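Sulfate adenylyltransferase, adenylylsulfate kinase (Thiobacillus denitrificans, PDB 3CR8) phosphorylates adenosine 5'-phosphosulfate with ATP to give 3'-phosphoadenylyl sulfate, working as a hexameric APS kinase that lacks ATP sulfurylase activity. Local coordinates at residues P198-D203 and L231-A236; H141-S146 and A209-V214. One frame throughout, in Å; residues are numbered along the deposited sequence.

Contact 1: P198-D203 and L231-A236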
loop_
_atom_site.group_PDB
_atom_site.type_symbol
_atom_site.label_atom_id
_atom_site.label_comp_id
_atom_site.label_asym_id
_atom_site.label_seq_id
_atom_site.Cartn_x
_atom_site.Cartn_y
_atom_site.Cartn_z
ATOM N N PRO A 198 26.449 -23.598 -1.288
ATOM C CA PRO A 198 26.121 -23.803 -2.713
ATOM C C PRO A 198 27.344 -24.083 -3.599
ATOM O O PRO A 198 28.339 -23.342 -3.525
ATOM C CB PRO A 198 25.506 -22.463 -3.138
ATOM C CG PRO A 198 25.278 -21.696 -1.900
ATOM C CD PRO A 198 26.256 -22.198 -0.883
ATOM N N GLN A 199 27.266 -25.116 -4.442
ATOM C CA GLN A 199 28.346 -25.382 -5.387
ATOM C C GLN A 199 28.556 -24.217 -6.367
ATOM O O GLN A 199 27.616 -23.722 -6.985
ATOM C CB GLN A 199 28.129 -26.711 -6.093
ATOM C CG GLN A 199 28.864 -27.836 -5.419
ATOM C CD GLN A 199 28.017 -29.081 -5.258
ATOM O OE1 GLN A 199 26.927 -29.189 -5.833
ATOM N NE2 GLN A 199 28.512 -30.032 -4.466
ATOM N N VAL A 200 29.792 -23.761 -6.494
ATOM C CA VAL A 200 29.993 -22.492 -7.167
ATOM C C VAL A 200 31.013 -22.442 -8.330
ATOM O O VAL A 200 31.302 -21.376 -8.886
ATOM C CB VAL A 200 30.433 -21.428 -6.155
ATOM C CG1 VAL A 200 31.539 -20.549 -6.718
ATOM C CG2 VAL A 200 29.239 -20.609 -5.722
ATOM N N GLY A 201 31.519 -23.595 -8.732
ATOM C CA GLY A 201 32.540 -23.651 -9.757
ATOM C C GLY A 201 32.159 -23.353 -11.190
ATOM O O GLY A 201 31.312 -24.008 -11.777
ATOM N N GLY A 202 32.821 -22.372 -11.779
ATOM C CA GLY A 202 32.564 -21.989 -13.148
ATOM C C GLY A 202 33.651 -21.051 -13.590
ATOM O O GLY A 202 34.592 -20.907 -12.875
ATOM N N ASP A 203 33.521 -20.420 -14.751
ATOM C CA ASP A 203 34.412 -19.369 -15.214
ATOM C C ASP A 203 33.656 -18.066 -15.546
ATOM O O ASP A 203 32.459 -18.101 -15.837
ATOM C CB ASP A 203 35.153 -19.878 -16.436
ATOM C CG ASP A 203 36.386 -19.091 -16.725
ATOM O OD1 ASP A 203 37.240 -18.998 -15.807
ATOM O OD2 ASP A 203 36.494 -18.557 -17.856
ATOM N N LEU A 231 26.384 -18.940 5.568
ATOM C CA LEU A 231 26.486 -19.061 4.097
ATOM C C LEU A 231 27.954 -19.066 3.675
ATOM O O LEU A 231 28.760 -18.297 4.175
ATOM C CB LEU A 231 25.718 -17.956 3.365
ATOM C CG LEU A 231 25.876 -17.893 1.839
ATOM C CD1 LEU A 231 25.180 -19.034 1.125
ATOM C CD2 LEU A 231 25.346 -16.575 1.322
ATOM N N SER A 232 28.315 -19.959 2.776
ATOM C CA SER A 232 29.693 -20.008 2.338
ATOM C C SER A 232 29.701 -20.647 0.975
ATOM O O SER A 232 28.763 -21.333 0.631
ATOM C CB SER A 232 30.531 -20.807 3.318
ATOM O OG SER A 232 31.864 -20.382 3.259
ATOM N N LEU A 233 30.736 -20.414 0.185
ATOM C CA LEU A 233 30.783 -21.008 -1.154
ATOM C C LEU A 233 31.686 -22.223 -1.192
ATOM O O LEU A 233 32.702 -22.291 -0.501
ATOM C CB LEU A 233 31.209 -19.983 -2.207
ATOM C CG LEU A 233 30.367 -18.713 -2.084
ATOM C CD1 LEU A 233 30.893 -17.626 -2.991
ATOM C CD2 LEU A 233 28.915 -19.025 -2.389
ATOM N N LEU A 234 31.279 -23.183 -2.004
ATOM C CA LEU A 234 31.976 -24.444 -2.190
ATOM C C LEU A 234 32.481 -24.520 -3.628
ATOM O O LEU A 234 31.714 -24.823 -4.547
ATOM C CB LEU A 234 30.991 -25.585 -1.954
ATOM C CG LEU A 234 31.461 -27.032 -1.778
ATOM C CD1 LEU A 234 30.593 -27.869 -2.638
ATOM C CD2 LEU A 234 32.888 -27.210 -2.214
ATOM N N PRO A 235 33.777 -24.272 -3.829
ATOM C CA PRO A 235 34.354 -24.094 -5.160
ATOM C C PRO A 235 34.526 -25.429 -5.839
ATOM O O PRO A 235 35.475 -26.126 -5.531
ATOM C CB PRO A 235 35.742 -23.505 -4.869
ATOM C CG PRO A 235 35.857 -23.402 -3.352
ATOM C CD PRO A 235 34.816 -24.317 -2.798
ATOM N N ALA A 236 33.628 -25.774 -6.750
ATOM C CA ALA A 236 33.638 -27.074 -7.397
ATOM C C ALA A 236 32.495 -27.095 -8.384
ATOM O O ALA A 236 31.589 -26.269 -8.308
ATOM C CB ALA A 236 33.582 -28.148 -6.367
#
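Q199 and L234 pair in a single parallel bridge between their backbones, their CA atoms 4.9 Å apart. Two backbone bonds straddle Q199: V200 N gives to L234 O at 2.9 Å, and L234 N reaches P198 O in a weak bond of 3.3 Å. One step on, G201 N bonds A236 O at 2.7 Å. The side chains of Q199 and L234 run side by side, pointing the same way: with L234 CG anti to the backbone N (chi1 -167°), its CD1 lies along both Q199 CG and Q199 NE2. V200 CG2 lies 3.7 Å from L233 CD2. P198 and L231 cross at about a right angle, with P198 CD 3.9 Å from L231 CD1. The segments follow strands 193-196 and 229-231, parallel neighbours in a five-stranded sheet of order 3-2-1-4-5, so the bridge prolongs their pairing into the loops. Helix 210-220 packs on P198, V200, L231 and L233, while M47 touches L234. The CB of S232 points away from segment 198-203, and its OG bonds L147 O. The polar exchange between the segments is all main chain, and the side chains add van der Waals contact, largely between apolar groups.

Contact 2: H141-S146 and A209-V214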
loop_
_atom_site.group_PDB
_atom_site.type_symbol
_atom_site.label_atom_id
_atom_site.label_comp_id
_atom_site.label_asym_id
_atom_site.label_seq_id
_atom_site.Cartn_x
_atom_site.Cartn_y
_atom_site.Cartn_z
ATOM N N HIS A 141 40.152 -15.358 -7.412
ATOM C CA HIS A 141 38.714 -15.209 -7.275
ATOM C C HIS A 141 38.413 -13.801 -6.793
ATOM O O HIS A 141 38.333 -13.567 -5.596
ATOM C CB HIS A 141 38.168 -16.183 -6.224
ATOM C CG HIS A 141 38.153 -17.622 -6.644
ATOM N ND1 HIS A 141 37.567 -18.057 -7.819
ATOM C CD2 HIS A 141 38.611 -18.735 -6.018
ATOM C CE1 HIS A 141 37.696 -19.369 -7.911
ATOM N NE2 HIS A 141 38.323 -19.805 -6.829
ATOM N N PRO A 142 38.241 -12.849 -7.713
ATOM C CA PRO A 142 37.951 -11.473 -7.307
ATOM C C PRO A 142 36.577 -11.380 -6.662
ATOM O O PRO A 142 36.318 -10.546 -5.801
ATOM C CB PRO A 142 37.928 -10.734 -8.644
ATOM C CG PRO A 142 38.649 -11.616 -9.582
ATOM C CD PRO A 142 38.307 -12.978 -9.170
ATOM N N ASP A 143 35.697 -12.274 -7.093
ATOM C CA ASP A 143 34.290 -12.242 -6.746
ATOM C C ASP A 143 33.955 -13.004 -5.454
ATOM O O ASP A 143 34.484 -14.085 -5.196
ATOM C CB ASP A 143 33.501 -12.843 -7.903
ATOM C CG ASP A 143 33.971 -14.233 -8.260
ATOM O OD1 ASP A 143 35.151 -14.356 -8.667
ATOM O OD2 ASP A 143 33.155 -15.190 -8.125
ATOM N N PHE A 144 33.070 -12.432 -4.649
ATOM C CA PHE A 144 32.608 -13.088 -3.443
ATOM C C PHE A 144 33.733 -13.469 -2.467
ATOM O O PHE A 144 33.668 -14.447 -1.727
ATOM C CB PHE A 144 31.710 -14.284 -3.786
ATOM C CG PHE A 144 30.519 -13.910 -4.626
ATOM C CD1 PHE A 144 29.807 -12.752 -4.352
ATOM C CD2 PHE A 144 30.124 -14.699 -5.692
ATOM C CE1 PHE A 144 28.742 -12.384 -5.117
ATOM C CE2 PHE A 144 29.057 -14.337 -6.465
ATOM C CZ PHE A 144 28.367 -13.172 -6.177
ATOM N N VAL A 145 34.758 -12.644 -2.431
ATOM C CA VAL A 145 35.839 -12.826 -1.469
ATOM C C VAL A 145 35.346 -13.172 -0.060
ATOM O O VAL A 145 35.799 -14.150 0.519
ATOM C CB VAL A 145 36.809 -11.612 -1.479
ATOM C CG1 VAL A 145 37.322 -11.310 -0.102
ATOM C CG2 VAL A 145 37.954 -11.892 -2.406
ATOM N N SER A 146 34.438 -12.377 0.489
ATOM C CA SER A 146 33.875 -12.679 1.811
ATOM C C SER A 146 33.380 -14.131 1.943
ATOM O O SER A 146 33.869 -14.896 2.793
ATOM C CB SER A 146 32.709 -11.743 2.103
ATOM O OG SER A 146 32.036 -11.419 0.900
ATOM N N ALA A 209 27.302 -18.917 -14.547
ATOM C CA ALA A 209 25.955 -19.138 -14.068
ATOM C C ALA A 209 25.929 -19.135 -12.549
ATOM O O ALA A 209 24.900 -18.887 -11.920
ATOM C CB ALA A 209 25.378 -20.425 -14.635
ATOM N N TYR A 210 27.076 -19.397 -11.954
ATOM C CA TYR A 210 27.132 -19.436 -10.506
ATOM C C TYR A 210 26.776 -18.094 -9.880
ATOM O O TYR A 210 26.320 -18.054 -8.747
ATOM C CB TYR A 210 28.500 -19.937 -10.005
ATOM C CG TYR A 210 29.653 -18.973 -10.136
ATOM C CD1 TYR A 210 29.871 -18.015 -9.170
ATOM C CD2 TYR A 210 30.544 -19.046 -11.219
ATOM C CE1 TYR A 210 30.939 -17.138 -9.276
ATOM C CE2 TYR A 210 31.594 -18.198 -11.333
ATOM C CZ TYR A 210 31.797 -17.234 -10.353
ATOM O OH TYR A 210 32.857 -16.351 -10.412
ATOM N N PHE A 211 26.996 -17.000 -10.604
ATOM C CA PHE A 211 26.731 -15.690 -10.038
ATOM C C PHE A 211 25.272 -15.581 -9.639
ATOM O O PHE A 211 24.941 -15.192 -8.507
ATOM C CB PHE A 211 27.104 -14.592 -11.011
ATOM C CG PHE A 211 28.575 -14.297 -11.054
ATOM C CD1 PHE A 211 29.131 -13.338 -10.235
ATOM C CD2 PHE A 211 29.398 -14.967 -11.928
ATOM C CE1 PHE A 211 30.476 -13.055 -10.295
ATOM C CE2 PHE A 211 30.733 -14.675 -11.982
ATOM C CZ PHE A 211 31.266 -13.720 -11.161
ATOM N N GLY A 212 24.397 -15.955 -10.559
ATOM C CA GLY A 212 22.982 -16.017 -10.240
ATOM C C GLY A 212 22.672 -16.905 -9.038
ATOM O O GLY A 212 21.871 -16.544 -8.181
ATOM N N LEU A 213 23.302 -18.071 -8.966
ATOM C CA LEU A 213 23.088 -18.973 -7.853
ATOM C C LEU A 213 23.449 -18.295 -6.559
ATOM O O LEU A 213 22.702 -18.315 -5.609
ATOM C CB LEU A 213 23.972 -20.180 -8.022
ATOM C CG LEU A 213 23.455 -21.510 -7.530
ATOM C CD1 LEU A 213 24.634 -22.167 -6.889
ATOM C CD2 LEU A 213 22.284 -21.350 -6.552
ATOM N N VAL A 214 24.624 -17.704 -6.502
ATOM C CA VAL A 214 25.009 -17.053 -5.279
ATOM C C VAL A 214 24.006 -15.961 -4.981
ATOM O O VAL A 214 23.580 -15.807 -3.839
ATOM C CB VAL A 214 26.412 -16.465 -5.347
ATOM C CG1 VAL A 214 26.695 -15.589 -4.108
ATOM C CG2 VAL A 214 27.416 -17.580 -5.502
#
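D143 reaches from a loop to the side chains of Y210 and F211 on helix 210-220. D143 CB points toward the helix and lies 3.9 Å from F211 CE1. The next atom, CG, is set between the backbone N and the carbonyl carbon (chi1 55°), which carries the carboxylate past the F211 ring, with D143 CG 4.0 Å from F211 CZ. OD1 has no bond across the contact, whereas OD2 accepts the hydroxyl proton of Y210, the distance from Y210 OH to D143 OD2 being 2.6 Å. The hydroxyl comes from above the carboxylate plane, 54° out of it; seen from the tyrosine, OD2 sits at the ring edge and in its plane. The same oxygen takes a salt bridge from R148, so a phenolic and a cationic donor share it and the negative charge is probably stabilised. Replacing this aspartate with alanine is likely to leave both the Y210 hydroxyl and the R148 guanidinium without their shared acceptor.

The loop belongs to the PUA-like part of the sequence and the helix to the ATP-sulfurylase part, whose parallel sheet with order 3-2-1-4-5 is consistent with a HUP-type nucleotide-binding fold; the contact therefore ties two family regions together. On the helix, V214 N bonds Y210 O at 2.8 Å, evidence that the two residues stand one turn apart.

The CB of F144 also points toward the helix. V214 CG1 makes a CH-pi contact over one face of the F144 ring, 3.7 Å from the F144 ring centroid and 17° off the normal. The F211 and F144 rings meet obliquely, centroids 5.7 Å apart, while Y210 CE1 lies at the F144 ring edge. Just outside, another subunit closes in: its E395 accepts a hydrogen bond from F144 N, and its M394 packs on F211.

How the contacts relate
Both contacts are buried, their centres about 8 Å apart, and their segments alternate along the chain. Contact 1 joins two loops that continue neighbouring strands of one parallel sheet; contact 2 sets a loop from the PUA-like region against helix 210-220. The helix is common ground: V214, which lies over F144 in contact 2, also packs on V200 and L233 of contact 1, and L233 touches F144 directly. The chemistry differs with location. Beside the sheet, main-chain amides and carbonyls do the polar work, whereas at the helix a carboxylate and a phenol do it, with aromatic and aliphatic packing beside them. Contact 2 also abuts a neighbouring subunit at several residues; contact 1 meets one through D203, in a salt bridge to that subunit's R387.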